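Local coordinates for protein lipase (Photobacterium sp. M37, PDB 2ORY) that probably hydrolyses the ester bonds of triacylglycerols as a cold-adapted lipase of the alpha/beta-hydrolase fold, at residues D218-C223 with K284-E289; G208-N213 with Y240-N245. All coordinates share one frame; numbering follows the deposited sequence.

Interaction 1. Residues D218-C223 with K284-E289; sequences DYFDDC and KQIKAE
With chi1 near -74°, D221 swings CG anti to its own carbonyl carbon and carries its carboxylate across to the backbone of K287. F220, one residue earlier, has CG anti to the backbone N (chi1 179°), which lays its ring against I286. The arrangement is a worked example of how an alpha/beta hydrolase fastens an irregular loop to a helix flanking its sheet: residues 284-289, between helices 265-278 and 304-319, dock on helix 214-224.

D221 OD1 accepts the N-H of K287 at 2.9 Å with its syn lone pair, and an N-H...O angle of 159° makes the bond fairly straight. CD of K287 also passes close to this oxygen, 3.2 Å from D221 OD1. The rest of the chain curls back, and NZ leaves the carboxylate and donates to the carbonyls of G225 and C228, just beyond the helix. One side chain thus spans from the loop to the helix's exit.

Beneath the polar layer, I286 meets F220 on the buried side. Its CG2 lies 3.6 Å from F220 CD2, while CD1 makes an off-centre CH-pi contact 4.3 Å from the centroid of the F220 ring. L185 of helix 175-189 also touches F220 and S181 touches I286, which joins this patch to the neighbouring helix. Toward solvent, K284 reaches D218, crossing it at about a right angle to form a salt bridge; NZ comes from the syn side, tilted out of the carboxylate plane, 2.8 Å from D218 OD1.

A single water completes the fastening: it donates to D221 OD2 (2.7 Å) and to Q285 O (2.8 Å), and accepts the backbone N-H of A288.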
# COMPACT_ATOMS: atom_id res chain seq x y z
N ASP A 218 2.59 -16.60 -6.77
CA ASP A 218 3.35 -17.76 -6.30
C ASP A 218 4.87 -17.47 -6.37
O ASP A 218 5.63 -17.84 -5.48
CB ASP A 218 3.00 -19.01 -7.11
CG ASP A 218 1.63 -19.59 -6.76
OD1 ASP A 218 1.14 -19.34 -5.64
OD2 ASP A 218 1.06 -20.30 -7.61
N TYR A 219 5.30 -16.80 -7.42
CA TYR A 219 6.71 -16.47 -7.51
C TYR A 219 7.05 -15.54 -6.34
O TYR A 219 8.06 -15.73 -5.64
CB TYR A 219 7.02 -15.78 -8.82
CG TYR A 219 8.43 -15.26 -8.87
CD1 TYR A 219 9.52 -16.14 -8.90
CD2 TYR A 219 8.69 -13.89 -8.88
CE1 TYR A 219 10.83 -15.66 -8.94
CE2 TYR A 219 9.99 -13.40 -8.90
CZ TYR A 219 11.05 -14.29 -8.93
OH TYR A 219 12.34 -13.79 -8.93
N PHE A 220 6.21 -14.52 -6.11
CA PHE A 220 6.44 -13.59 -5.00
C PHE A 220 6.59 -14.34 -3.65
O PHE A 220 7.50 -14.05 -2.86
CB PHE A 220 5.27 -12.61 -4.88
CG PHE A 220 5.42 -11.64 -3.75
CD1 PHE A 220 6.04 -10.41 -3.95
CD2 PHE A 220 4.97 -11.97 -2.47
CE1 PHE A 220 6.22 -9.52 -2.89
CE2 PHE A 220 5.14 -11.09 -1.40
CZ PHE A 220 5.77 -9.86 -1.61
N ASP A 221 5.69 -15.28 -3.38
CA ASP A 221 5.72 -16.05 -2.13
C ASP A 221 7.04 -16.79 -1.98
O ASP A 221 7.70 -16.73 -0.93
CB ASP A 221 4.57 -17.05 -2.09
CG ASP A 221 3.23 -16.38 -1.84
OD1 ASP A 221 3.23 -15.15 -1.62
OD2 ASP A 221 2.20 -17.08 -1.85
N ASP A 222 7.43 -17.49 -3.03
CA ASP A 222 8.67 -18.24 -3.03
C ASP A 222 9.88 -17.32 -2.82
O ASP A 222 10.89 -17.74 -2.28
CB ASP A 222 8.80 -19.03 -4.33
CG ASP A 222 9.95 -20.01 -4.29
OD1 ASP A 222 11.06 -19.67 -4.79
OD2 ASP A 222 9.75 -21.11 -3.75
N CYS A 223 9.76 -16.05 -3.23
CA CYS A 223 10.87 -15.10 -3.08
C CYS A 223 10.96 -14.39 -1.75
O CYS A 223 12.06 -14.22 -1.22
CB CYS A 223 10.82 -14.05 -4.18
SG CYS A 223 11.27 -14.67 -5.75
N LYS A 284 -4.71 -13.28 -8.07
CA LYS A 284 -4.58 -13.94 -6.77
C LYS A 284 -3.72 -13.17 -5.78
O LYS A 284 -2.72 -12.55 -6.15
CB LYS A 284 -3.99 -15.35 -6.93
CG LYS A 284 -4.01 -16.13 -5.62
CD LYS A 284 -3.60 -17.58 -5.77
CE LYS A 284 -2.09 -17.75 -5.69
NZ LYS A 284 -1.70 -19.20 -5.54
N GLN A 285 -4.11 -13.24 -4.52
CA GLN A 285 -3.43 -12.55 -3.44
C GLN A 285 -2.08 -13.20 -3.18
O GLN A 285 -1.93 -14.41 -3.38
CB GLN A 285 -4.32 -12.68 -2.20
CG GLN A 285 -4.50 -11.48 -1.28
CD GLN A 285 -4.22 -10.11 -1.88
OE1 GLN A 285 -3.08 -9.78 -2.18
NE2 GLN A 285 -5.27 -9.29 -2.03
N ILE A 286 -1.10 -12.39 -2.77
CA ILE A 286 0.23 -12.88 -2.40
C ILE A 286 -0.02 -13.34 -0.97
O ILE A 286 -0.90 -12.78 -0.31
CB ILE A 286 1.30 -11.74 -2.38
CG1 ILE A 286 0.78 -10.56 -1.54
CG2 ILE A 286 1.65 -11.31 -3.80
CD1 ILE A 286 1.75 -9.40 -1.42
N LYS A 287 0.73 -14.33 -0.49
CA LYS A 287 0.50 -14.87 0.85
C LYS A 287 -1.01 -15.00 1.03
O LYS A 287 -1.60 -14.50 1.99
CB LYS A 287 1.10 -13.96 1.92
CG LYS A 287 2.57 -13.56 1.68
CD LYS A 287 3.53 -14.76 1.59
CE LYS A 287 3.55 -15.59 2.87
NZ LYS A 287 4.11 -14.85 4.03
N ALA A 288 -1.65 -15.68 0.09
CA ALA A 288 -3.09 -15.86 0.11
C ALA A 288 -3.64 -16.70 1.28
O ALA A 288 -4.82 -16.63 1.58
CB ALA A 288 -3.55 -16.47 -1.21
N GLU A 289 -2.79 -17.48 1.93
CA GLU A 289 -3.26 -18.30 3.04
C GLU A 289 -3.14 -17.58 4.37
O GLU A 289 -3.56 -18.09 5.41
CB GLU A 289 -2.49 -19.62 3.12
CG GLU A 289 -2.42 -20.42 1.83
CD GLU A 289 -1.10 -20.21 1.10
OE1 GLU A 289 -0.75 -21.07 0.25
OE2 GLU A 289 -0.41 -19.20 1.36
O HOH W 1 -0.41 -16.44 -2.23

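Interaction 2. Residues G208-N213 with Y240-N245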
# COMPACT_ATOMS: atom_id res chain seq x y z
N GLY A 208 -4.06 -4.32 0.76
CA GLY A 208 -3.87 -4.19 -0.66
C GLY A 208 -4.62 -5.15 -1.54
O GLY A 208 -4.89 -6.30 -1.15
N PRO A 209 -5.03 -4.69 -2.73
CA PRO A 209 -5.76 -5.57 -3.65
C PRO A 209 -4.68 -6.39 -4.37
O PRO A 209 -3.49 -6.15 -4.16
CB PRO A 209 -6.45 -4.59 -4.59
CG PRO A 209 -5.44 -3.46 -4.69
CD PRO A 209 -4.96 -3.31 -3.24
N THR A 210 -5.09 -7.34 -5.21
CA THR A 210 -4.16 -8.20 -5.95
C THR A 210 -3.42 -7.43 -7.04
O THR A 210 -4.05 -6.85 -7.92
CB THR A 210 -4.89 -9.38 -6.65
OG1 THR A 210 -5.94 -8.86 -7.47
CG2 THR A 210 -5.48 -10.37 -5.63
N ALA A 211 -2.10 -7.45 -6.98
CA ALA A 211 -1.31 -6.78 -8.00
C ALA A 211 -1.25 -7.58 -9.30
O ALA A 211 -1.26 -6.99 -10.37
CB ALA A 211 0.11 -6.53 -7.52
N GLY A 212 -1.20 -8.91 -9.21
CA GLY A 212 -1.09 -9.72 -10.42
C GLY A 212 -1.73 -11.11 -10.37
O GLY A 212 -2.59 -11.36 -9.53
N ASN A 213 -1.31 -12.00 -11.27
CA ASN A 213 -1.91 -13.34 -11.33
C ASN A 213 -1.29 -14.38 -10.39
O ASN A 213 -0.30 -14.10 -9.71
CB ASN A 213 -1.91 -13.88 -12.77
CG ASN A 213 -0.51 -14.10 -13.33
OD1 ASN A 213 0.48 -14.15 -12.60
ND2 ASN A 213 -0.44 -14.26 -14.64
N TYR A 240 -10.25 -7.86 -1.41
CA TYR A 240 -11.09 -8.84 -2.11
C TYR A 240 -11.07 -8.75 -3.64
O TYR A 240 -11.74 -9.53 -4.31
CB TYR A 240 -12.55 -8.77 -1.65
CG TYR A 240 -12.82 -9.41 -0.30
CD1 TYR A 240 -12.41 -8.79 0.89
CD2 TYR A 240 -13.53 -10.61 -0.20
CE1 TYR A 240 -12.69 -9.34 2.13
CE2 TYR A 240 -13.82 -11.18 1.06
CZ TYR A 240 -13.39 -10.54 2.21
OH TYR A 240 -13.66 -11.06 3.46
N ALA A 241 -10.34 -7.78 -4.17
CA ALA A 241 -10.21 -7.61 -5.62
C ALA A 241 -8.77 -7.99 -5.95
O ALA A 241 -7.86 -7.70 -5.15
CB ALA A 241 -10.47 -6.16 -6.00
N TRP A 242 -8.52 -8.61 -7.10
CA TRP A 242 -9.53 -8.95 -8.08
C TRP A 242 -9.67 -10.47 -8.29
O TRP A 242 -10.07 -10.91 -9.36
CB TRP A 242 -9.18 -8.29 -9.42
CG TRP A 242 -9.52 -6.84 -9.50
CD1 TRP A 242 -10.67 -6.30 -10.02
CD2 TRP A 242 -8.71 -5.74 -9.08
NE1 TRP A 242 -10.61 -4.93 -9.95
CE2 TRP A 242 -9.42 -4.56 -9.38
CE3 TRP A 242 -7.45 -5.64 -8.48
CZ2 TRP A 242 -8.91 -3.29 -9.09
CZ3 TRP A 242 -6.94 -4.37 -8.20
CH2 TRP A 242 -7.67 -3.22 -8.51
N ASN A 243 -9.32 -11.27 -7.30
CA ASN A 243 -9.49 -12.71 -7.46
C ASN A 243 -10.99 -12.93 -7.67
O ASN A 243 -11.80 -12.38 -6.94
CB ASN A 243 -8.97 -13.43 -6.21
CG ASN A 243 -9.41 -14.88 -6.14
OD1 ASN A 243 -10.53 -15.19 -5.74
ND2 ASN A 243 -8.52 -15.78 -6.52
N THR A 244 -11.37 -13.71 -8.69
CA THR A 244 -12.79 -13.91 -8.97
C THR A 244 -13.62 -14.43 -7.79
O THR A 244 -14.68 -13.90 -7.50
CB THR A 244 -13.03 -14.84 -10.20
OG1 THR A 244 -12.76 -16.20 -9.85
CG2 THR A 244 -12.11 -14.44 -11.36
N ASN A 245 -13.13 -15.46 -7.10
CA ASN A 245 -13.87 -16.00 -5.95
C ASN A 245 -14.10 -14.95 -4.88
O ASN A 245 -15.19 -14.85 -4.31
CB ASN A 245 -13.11 -17.18 -5.35
CG ASN A 245 -13.13 -18.38 -6.24
OD1 ASN A 245 -14.20 -18.92 -6.54
ND2 ASN A 245 -11.96 -18.82 -6.68
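T210, W242 and P209 carry this contact, which illustrates how a cis peptide can be recognised by a single residue. The bond between A241 and W242 is cis, so its carbonyl and its N-H face the same way, and T210 reads both. Its backbone N donates to A241 O at 2.8 Å, nearly straight (167°) and on a lone pair in the carbonyl plane. Its hydroxyl serves the other half: with chi1 at 54°, OG1 sits between the backbone N and the carbonyl carbon, where it accepts the N-H of W242 at 2.6 Å (164°).

The indole of W242 lies beside P209, the two side chains pointing the same way. Its benzo ring approaches with CZ3, which is 3.6 Å from P209 CB, while T210 OG1 and O lie at the edge of the ring system, OG1 3.7 Å from W242 CE3. Further out, M274 and T278 of helix 265-278 and L101 of helix 97-102 pack on the indole, and P209 leans on A178 of helix 175-189.

Residues 208-213 link strand 199-206, outermost in the alpha/beta-hydrolase sheet, to helix 214-224, while 240-245 runs into helix 244-247. The side chain of P209 stands close to, but not in contact with, a probable S174-H312-D236 triad, so the contact borders what is presumably the catalytic centre.

In this buried setting, donor and acceptor are matched on both sides: T210 supplies one of each to a peptide edge offering one of each, which leaves the A241-W242 amide's two polar atoms bonded and holds the cis peptide against residues 208-213.

Overall arrangement
The two contacts adjoin along the chain: helix 214-224 of interaction 1 follows directly on residues 208-213 of interaction 2, and the segment 284-289 lies against that same run. They meet where K284 N probably donates to G212 O at 3.2 Å, and where T210 CG2 packs against the backbone of K284 and Q285. Interaction 2 is the buried one, built from backbone groups, a hydroxyl and the packing of proline against indole, with no charged side chain taking part. Interaction 1 lies partly toward the surface, and there two carboxylates, one lysine ammonium, a backbone N-H and a water do most of the holding, with its apolar pair turned inward.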